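Local atomic coordinates of fluvirucin B1 DH domain from module 1 (Actinomadura vulgaris, PDB entry 6OBV), a protein that probably removes water from a beta-hydroxyacyl polyketide intermediate, as the dehydratase domain of module 1 in the fluvirucin B1 polyketide synthase. Residues A220-L229 with L257-V265; T272-H280 with A290-R298. All blocks are in the same frame, centred on the assembly; numbering follows the deposited sequence.

How the contacts relate
Both contacts lie in the second half of the dehydratase, with centres about 19 Å apart. Contact 2 is the more buried: 7 of its 14 touching residues are buried and 2 exposed, against 5 and 4 in contact 1. Contact 1 joins two irregular segments through one direct backbone bond and two bridging waters; contact 2, in the hairpin of strands 277-282 and 288-299, has four direct backbone bonds and one water. Strand 264-271, entered at the end of contact 1, lies next to strand 277-282, and L257 CD1 packs 4.0 Å from A290 CB. Leucine and isoleucine serve both apolar parts, joined by A262 and V265 in contact 1 and A276 in contact 2.

Contact 1: residues A220-L229 with L257-V265; sequences AGGYGIHPAL and LLASGAQRV
L229 and V265 meet tip to tip, CD2 of L229 lying 3.8 Å from CG1 of V265. With CG of L229 anti to the backbone N (chi1 -179°), its CD2 also reaches the backbone at A262, 3.3 Å from that residue's O. At the other end of the contact L257 does the apolar work: its CD1 sits 4.0 Å from I225 CB, while its CD2 presses against G224 CA at 3.4 Å, tighter than usual. The lack of a side chain on G224 makes this possible. The loop leading into helix 227-232 here meets the connection between strands 247-257 and 264-271 of the double hotdog fold.

Direct polar contact runs through the backbone. G261 N donates to G224 O (3.0 Å) from 47° above the carbonyl plane. CA-H groups of S260 and G261 add contacts to the O atoms of G224 and A220, respectively.

Two waters bridge the segments. Water 1 donates to A220 O and A262 O and accepts from H226 N; water 2 donates to G224 O and A259 O and accepts from A262 N. H226 caps helix 227-232, its ND1 accepting from A228 N in the ring plane, and E84 of helix 79-92 takes the N-H groups of G224 and I225.

G224 O is gripped by two donors, and with both waters held by backbone atoms the polar link is main chain and water.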
loop_
_atom_site.group_PDB
_atom_site.type_symbol
_atom_site.label_atom_id
_atom_site.label_comp_id
_atom_site.label_asym_id
_atom_site.label_seq_id
_atom_site.Cartn_x
_atom_site.Cartn_y
_atom_site.Cartn_z
ATOM N N ALA A 220 -8.476 13.535 20.537
ATOM C CA ALA A 220 -7.868 14.618 19.768
ATOM C C ALA A 220 -6.345 14.517 19.725
ATOM O O ALA A 220 -5.726 15.005 18.771
ATOM C CB ALA A 220 -8.299 15.974 20.334
ATOM N N GLY A 221 -5.729 13.894 20.735
ATOM C CA GLY A 221 -4.277 13.833 20.802
ATOM C C GLY A 221 -3.632 13.104 19.636
ATOM O O GLY A 221 -2.496 13.412 19.258
ATOM N N GLY A 222 -4.343 12.143 19.041
ATOM C CA GLY A 222 -3.825 11.415 17.899
ATOM C C GLY A 222 -3.936 12.132 16.570
ATOM O O GLY A 222 -3.269 11.744 15.605
ATOM N N TYR A 223 -4.764 13.159 16.484
ATOM C CA TYR A 223 -4.853 13.917 15.254
ATOM C C TYR A 223 -3.751 14.967 15.212
ATOM O O TYR A 223 -3.241 15.405 16.244
ATOM C CB TYR A 223 -6.227 14.571 15.125
ATOM C CG TYR A 223 -7.334 13.570 14.819
ATOM C CD1 TYR A 223 -7.584 13.156 13.510
ATOM C CD2 TYR A 223 -8.124 13.043 15.831
ATOM C CE1 TYR A 223 -8.583 12.248 13.209
ATOM C CE2 TYR A 223 -9.133 12.132 15.543
ATOM C CZ TYR A 223 -9.359 11.745 14.228
ATOM O OH TYR A 223 -10.351 10.832 13.945
ATOM N N GLY A 224 -3.360 15.335 13.995
ATOM C CA GLY A 224 -2.622 16.564 13.797
ATOM C C GLY A 224 -3.438 17.730 14.326
ATOM O O GLY A 224 -2.988 18.471 15.198
ATOM N N ILE A 225 -4.650 17.897 13.796
ATOM C CA ILE A 225 -5.684 18.712 14.426
ATOM C C ILE A 225 -7.022 18.056 14.107
ATOM O O ILE A 225 -7.322 17.782 12.936
ATOM C CB ILE A 225 -5.636 20.192 13.981
ATOM C CG1 ILE A 225 -6.601 21.002 14.871
ATOM C CG2 ILE A 225 -5.940 20.335 12.462
ATOM C CD1 ILE A 225 -6.494 22.532 14.831
ATOM N N HIS A 226 -7.811 17.749 15.148
ATOM C CA HIS A 226 -9.064 17.037 14.939
ATOM C C HIS A 226 -9.863 17.727 13.832
ATOM O O HIS A 226 -10.062 18.948 13.890
ATOM C CB HIS A 226 -9.891 16.972 16.228
ATOM C CG HIS A 226 -10.977 15.933 16.198
ATOM N ND1 HIS A 226 -11.970 15.916 15.239
ATOM C CD2 HIS A 226 -11.214 14.869 17.000
ATOM C CE1 HIS A 226 -12.776 14.891 15.459
ATOM N NE2 HIS A 226 -12.336 14.236 16.516
ATOM N N PRO A 227 -10.272 17.005 12.791
ATOM C CA PRO A 227 -11.052 17.648 11.718
ATOM C C PRO A 227 -12.274 18.407 12.225
ATOM O O PRO A 227 -12.653 19.419 11.620
ATOM C CB PRO A 227 -11.435 16.468 10.810
ATOM C CG PRO A 227 -10.310 15.477 11.006
ATOM C CD PRO A 227 -9.894 15.618 12.457
ATOM N N ALA A 228 -12.892 17.970 13.328
ATOM C CA ALA A 228 -14.031 18.716 13.850
ATOM C C ALA A 228 -13.597 19.999 14.529
ATOM O O ALA A 228 -14.358 20.977 14.538
ATOM C CB ALA A 228 -14.843 17.866 14.832
ATOM N N LEU A 229 -12.391 20.025 15.105
ATOM C CA LEU A 229 -11.885 21.262 15.693
ATOM C C LEU A 229 -11.488 22.263 14.618
ATOM O O LEU A 229 -11.774 23.456 14.746
ATOM C CB LEU A 229 -10.700 20.977 16.613
ATOM C CG LEU A 229 -10.105 22.198 17.316
ATOM C CD1 LEU A 229 -11.155 22.961 18.106
ATOM C CD2 LEU A 229 -8.950 21.784 18.245
ATOM N N LEU A 257 0.721 23.047 10.104
ATOM C CA LEU A 257 0.405 22.596 11.446
ATOM C C LEU A 257 1.658 22.751 12.308
ATOM O O LEU A 257 2.680 22.100 12.065
ATOM C CB LEU A 257 -0.104 21.167 11.409
ATOM C CG LEU A 257 -0.621 20.689 12.739
ATOM C CD1 LEU A 257 -1.917 21.402 13.033
ATOM C CD2 LEU A 257 -0.813 19.216 12.600
ATOM N N LEU A 258 1.588 23.640 13.301
ATOM C CA LEU A 258 2.737 23.947 14.142
ATOM C C LEU A 258 2.731 23.219 15.484
ATOM O O LEU A 258 3.787 23.122 16.117
ATOM C CB LEU A 258 2.816 25.459 14.389
ATOM C CG LEU A 258 2.737 26.338 13.138
ATOM C CD1 LEU A 258 2.849 27.798 13.499
ATOM C CD2 LEU A 258 3.847 25.946 12.158
ATOM N N ALA A 259 1.577 22.724 15.941
ATOM C CA ALA A 259 1.477 22.002 17.206
ATOM C C ALA A 259 0.320 21.022 17.102
ATOM O O ALA A 259 -0.774 21.415 16.700
ATOM C CB ALA A 259 1.261 22.961 18.388
ATOM N N SER A 260 0.557 19.770 17.480
ATOM C CA SER A 260 -0.350 18.665 17.204
ATOM C C SER A 260 -1.302 18.406 18.373
ATOM O O SER A 260 -1.020 18.751 19.522
ATOM C CB SER A 260 0.456 17.392 16.874
ATOM O OG SER A 260 1.237 16.916 17.987
ATOM N N GLY A 261 -2.460 17.835 18.054
ATOM C CA GLY A 261 -3.355 17.275 19.059
ATOM C C GLY A 261 -4.096 18.261 19.943
ATOM O O GLY A 261 -4.343 17.959 21.112
ATOM N N ALA A 262 -4.468 19.431 19.426
ATOM C CA ALA A 262 -5.167 20.402 20.259
ATOM C C ALA A 262 -6.620 19.997 20.469
ATOM O O ALA A 262 -7.246 19.352 19.611
ATOM C CB ALA A 262 -5.114 21.799 19.645
ATOM N N GLN A 263 -7.146 20.379 21.633
ATOM C CA GLN A 263 -8.545 20.210 22.010
ATOM C C GLN A 263 -9.338 21.512 21.962
ATOM O O GLN A 263 -10.516 21.504 21.602
ATOM C CB GLN A 263 -8.650 19.639 23.426
ATOM C CG GLN A 263 -7.712 18.498 23.731
ATOM C CD GLN A 263 -7.831 18.053 25.172
ATOM O OE1 GLN A 263 -8.901 18.168 25.781
ATOM N NE2 GLN A 263 -6.734 17.544 25.732
ATOM N N ARG A 264 -8.727 22.616 22.367
ATOM C CA ARG A 264 -9.344 23.934 22.360
ATOM C C ARG A 264 -8.358 24.893 21.713
ATOM O O ARG A 264 -7.145 24.735 21.867
ATOM C CB ARG A 264 -9.700 24.396 23.784
ATOM C CG ARG A 264 -10.292 23.301 24.663
ATOM C CD ARG A 264 -10.559 23.776 26.086
ATOM N NE ARG A 264 -9.407 24.460 26.656
ATOM C CZ ARG A 264 -9.452 25.181 27.775
ATOM N NH1 ARG A 264 -10.599 25.298 28.431
ATOM N NH2 ARG A 264 -8.359 25.787 28.242
ATOM N N VAL A 265 -8.864 25.857 20.946
ATOM C CA VAL A 265 -7.990 26.777 20.233
ATOM C C VAL A 265 -8.587 28.173 20.239
ATOM O O VAL A 265 -9.783 28.374 20.467
ATOM C CB VAL A 265 -7.721 26.348 18.766
ATOM C CG1 VAL A 265 -6.941 25.000 18.690
ATOM C CG2 VAL A 265 -9.011 26.337 17.949
HETATM O O HOH W 1 -6.568 17.626 17.723
HETATM O O HOH W 2 -3.333 20.819 16.854
#

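Contact 2: residues T272-H280 with A290-R298; sequences TDDGATSLH and AGITSLISR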
loop_
_atom_site.group_PDB
_atom_site.type_symbol
_atom_site.label_atom_id
_atom_site.label_comp_id
_atom_site.label_asym_id
_atom_site.label_seq_id
_atom_site.Cartn_x
_atom_site.Cartn_y
_atom_site.Cartn_z
ATOM N N THR A 272 -8.313 38.022 2.965
ATOM C CA THR A 272 -7.239 38.447 2.088
ATOM C C THR A 272 -7.866 39.182 0.907
ATOM O O THR A 272 -9.090 39.239 0.761
ATOM C CB THR A 272 -6.394 37.260 1.614
ATOM O OG1 THR A 272 -7.116 36.541 0.607
ATOM C CG2 THR A 272 -6.064 36.321 2.772
ATOM N N ASP A 273 -7.022 39.744 0.047
ATOM C CA ASP A 273 -7.494 40.461 -1.135
ATOM C C ASP A 273 -7.992 39.531 -2.241
ATOM O O ASP A 273 -8.292 40.009 -3.340
ATOM C CB ASP A 273 -6.381 41.357 -1.676
ATOM C CG ASP A 273 -5.600 42.032 -0.574
ATOM O OD1 ASP A 273 -5.608 43.277 -0.519
ATOM O OD2 ASP A 273 -4.986 41.311 0.241
ATOM N N ASP A 274 -8.088 38.232 -1.973
ATOM C CA ASP A 274 -8.519 37.247 -2.951
ATOM C C ASP A 274 -10.016 36.986 -2.883
ATOM O O ASP A 274 -10.526 36.150 -3.636
ATOM C CB ASP A 274 -7.755 35.941 -2.728
ATOM C CG ASP A 274 -6.275 36.167 -2.501
ATOM O OD1 ASP A 274 -5.799 37.300 -2.714
ATOM O OD2 ASP A 274 -5.598 35.216 -2.052
ATOM N N GLY A 275 -10.728 37.675 -1.997
ATOM C CA GLY A 275 -12.025 37.167 -1.617
ATOM C C GLY A 275 -11.918 35.933 -0.761
ATOM O O GLY A 275 -12.891 35.192 -0.629
ATOM N N ALA A 276 -10.749 35.692 -0.177
ATOM C CA ALA A 276 -10.477 34.525 0.634
ATOM C C ALA A 276 -10.234 34.965 2.073
ATOM O O ALA A 276 -10.159 36.157 2.369
ATOM C CB ALA A 276 -9.268 33.753 0.082
ATOM N N THR A 277 -10.102 33.979 2.967
ATOM C CA THR A 277 -9.892 34.193 4.395
ATOM C C THR A 277 -8.566 33.580 4.810
ATOM O O THR A 277 -8.241 32.459 4.409
ATOM C CB THR A 277 -11.011 33.547 5.250
ATOM O OG1 THR A 277 -12.306 33.928 4.759
ATOM C CG2 THR A 277 -10.858 33.935 6.753
ATOM N N SER A 278 -7.809 34.293 5.644
ATOM C CA SER A 278 -6.657 33.687 6.299
ATOM C C SER A 278 -7.015 33.364 7.744
ATOM O O SER A 278 -7.911 33.978 8.327
ATOM C CB SER A 278 -5.432 34.600 6.237
ATOM O OG SER A 278 -5.551 35.704 7.118
ATOM N N LEU A 279 -6.337 32.370 8.313
ATOM C CA LEU A 279 -6.643 31.963 9.679
ATOM C C LEU A 279 -5.365 31.569 10.394
ATOM O O LEU A 279 -4.540 30.815 9.866
ATOM C CB LEU A 279 -7.635 30.781 9.762
ATOM C CG LEU A 279 -8.997 30.899 9.088
ATOM C CD1 LEU A 279 -9.057 29.811 8.073
ATOM C CD2 LEU A 279 -10.137 30.749 10.057
ATOM N N HIS A 280 -5.225 32.068 11.609
ATOM C CA HIS A 280 -4.079 31.763 12.440
ATOM C C HIS A 280 -4.619 31.272 13.767
ATOM O O HIS A 280 -5.422 31.951 14.411
ATOM C CB HIS A 280 -3.160 32.981 12.566
ATOM C CG HIS A 280 -2.559 33.381 11.251
ATOM N ND1 HIS A 280 -1.616 32.609 10.602
ATOM C CD2 HIS A 280 -2.817 34.426 10.428
ATOM C CE1 HIS A 280 -1.297 33.178 9.452
ATOM N NE2 HIS A 280 -2.009 34.284 9.325
ATOM N N ALA A 290 -1.725 26.332 14.292
ATOM C CA ALA A 290 -1.774 26.157 12.851
ATOM C C ALA A 290 -1.918 27.521 12.213
ATOM O O ALA A 290 -2.391 28.475 12.845
ATOM C CB ALA A 290 -2.927 25.243 12.416
ATOM N N GLY A 291 -1.483 27.606 10.969
ATOM C CA GLY A 291 -1.709 28.792 10.161
ATOM C C GLY A 291 -2.253 28.360 8.822
ATOM O O GLY A 291 -1.800 27.374 8.243
ATOM N N ILE A 292 -3.257 29.075 8.352
ATOM C CA ILE A 292 -3.791 28.880 7.007
ATOM C C ILE A 292 -3.656 30.209 6.280
ATOM O O ILE A 292 -4.288 31.204 6.666
ATOM C CB ILE A 292 -5.246 28.405 7.022
ATOM C CG1 ILE A 292 -5.342 26.996 7.612
ATOM C CG2 ILE A 292 -5.807 28.434 5.617
ATOM C CD1 ILE A 292 -6.440 26.854 8.639
ATOM N N THR A 293 -2.816 30.242 5.247
ATOM C CA THR A 293 -2.623 31.502 4.535
ATOM C C THR A 293 -3.872 31.898 3.760
ATOM O O THR A 293 -4.283 33.061 3.789
ATOM C CB THR A 293 -1.422 31.406 3.602
ATOM O OG1 THR A 293 -0.256 31.096 4.379
ATOM C CG2 THR A 293 -1.218 32.727 2.873
ATOM N N SER A 294 -4.507 30.951 3.083
ATOM C CA SER A 294 -5.687 31.296 2.306
ATOM C C SER A 294 -6.655 30.131 2.273
ATOM O O SER A 294 -6.259 28.993 1.990
ATOM C CB SER A 294 -5.304 31.682 0.886
ATOM O OG SER A 294 -6.460 31.945 0.134
ATOM N N LEU A 295 -7.926 30.423 2.529
ATOM C CA LEU A 295 -8.997 29.448 2.361
ATOM C C LEU A 295 -10.078 30.077 1.493
ATOM O O LEU A 295 -10.573 31.162 1.810
ATOM C CB LEU A 295 -9.576 29.003 3.712
ATOM C CG LEU A 295 -10.892 28.223 3.613
ATOM C CD1 LEU A 295 -10.702 26.911 2.850
ATOM C CD2 LEU A 295 -11.501 28.001 4.991
ATOM N N ILE A 296 -10.407 29.422 0.379
ATOM C CA ILE A 296 -11.535 29.811 -0.461
ATOM C C ILE A 296 -12.659 28.814 -0.230
ATOM O O ILE A 296 -12.431 27.594 -0.265
ATOM C CB ILE A 296 -11.150 29.857 -1.949
ATOM C CG1 ILE A 296 -10.169 30.991 -2.213
ATOM C CG2 ILE A 296 -12.414 29.995 -2.823
ATOM C CD1 ILE A 296 -9.274 30.750 -3.412
ATOM N N SER A 297 -13.854 29.328 0.048
ATOM C CA SER A 297 -15.086 28.559 0.134
ATOM C C SER A 297 -15.895 28.741 -1.151
ATOM O O SER A 297 -15.730 29.731 -1.867
ATOM C CB SER A 297 -15.914 29.004 1.339
ATOM O OG SER A 297 -15.412 28.418 2.528
ATOM N N ARG A 298 -16.759 27.770 -1.453
ATOM C CA ARG A 298 -17.573 27.865 -2.656
ATOM C C ARG A 298 -19.030 27.581 -2.314
ATOM O O ARG A 298 -19.323 26.665 -1.537
ATOM C CB ARG A 298 -17.090 26.888 -3.743
ATOM C CG ARG A 298 -16.968 25.436 -3.283
ATOM C CD ARG A 298 -17.150 24.458 -4.439
ATOM N NE ARG A 298 -18.540 24.034 -4.608
ATOM C CZ ARG A 298 -19.200 24.069 -5.765
ATOM N NH1 ARG A 298 -18.610 24.513 -6.865
ATOM N NH2 ARG A 298 -20.454 23.657 -5.824
HETATM O O HOH W 3 -13.200 31.414 2.938
#
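L279 and I292 run alongside each other from neighbouring strands, with their CD1 atoms 4.0 Å apart, in the antiparallel hairpin of strands 277-282 and 288-299. L295 joins them on that face: its CD2 comes 4.3 Å from CD1 of L279. The backbones of L279 and I292 form a hydrogen-bonded pair, L279 N to I292 O (2.9 Å) in the carbonyl plane and I292 N to L279 O (2.6 Å) nearly along the C=O axis, both straight at 172°.

T277 and L295 make the next such pair, but there the bond from L295 N to T277 O bends to 143°. Water 3 adds a bridge, donating to L295 O at 2.9 Å and also bonding T277 OG1. Between the two pairs the register slips by one: two residues, T293 and S294, span the one step at S278. The same two form a classic beta bulge against one residue of strand 247-257, and the chain turns a corner at T293. Near the bulge, T293 O comes within 3.1 Å of S278 CB.

Beyond it A276 CB fits against S294 OG and L295 O and touches I296 CG1. S294 OG is anti to its own N (chi1 177°), which carries the hydroxyl over to this methyl.

Outside this layer, L279 also packs on V267 and A269 of strand 264-271 and on L234, while L295 rests on P249 and W252 of strand 247-257. Ahead of strand 277-282, a type I turn from T272 to G275 is closed by T272 N donating to A276 O and tied by an ST turn, T272 OG1 accepting from D274 N at 3.2 Å.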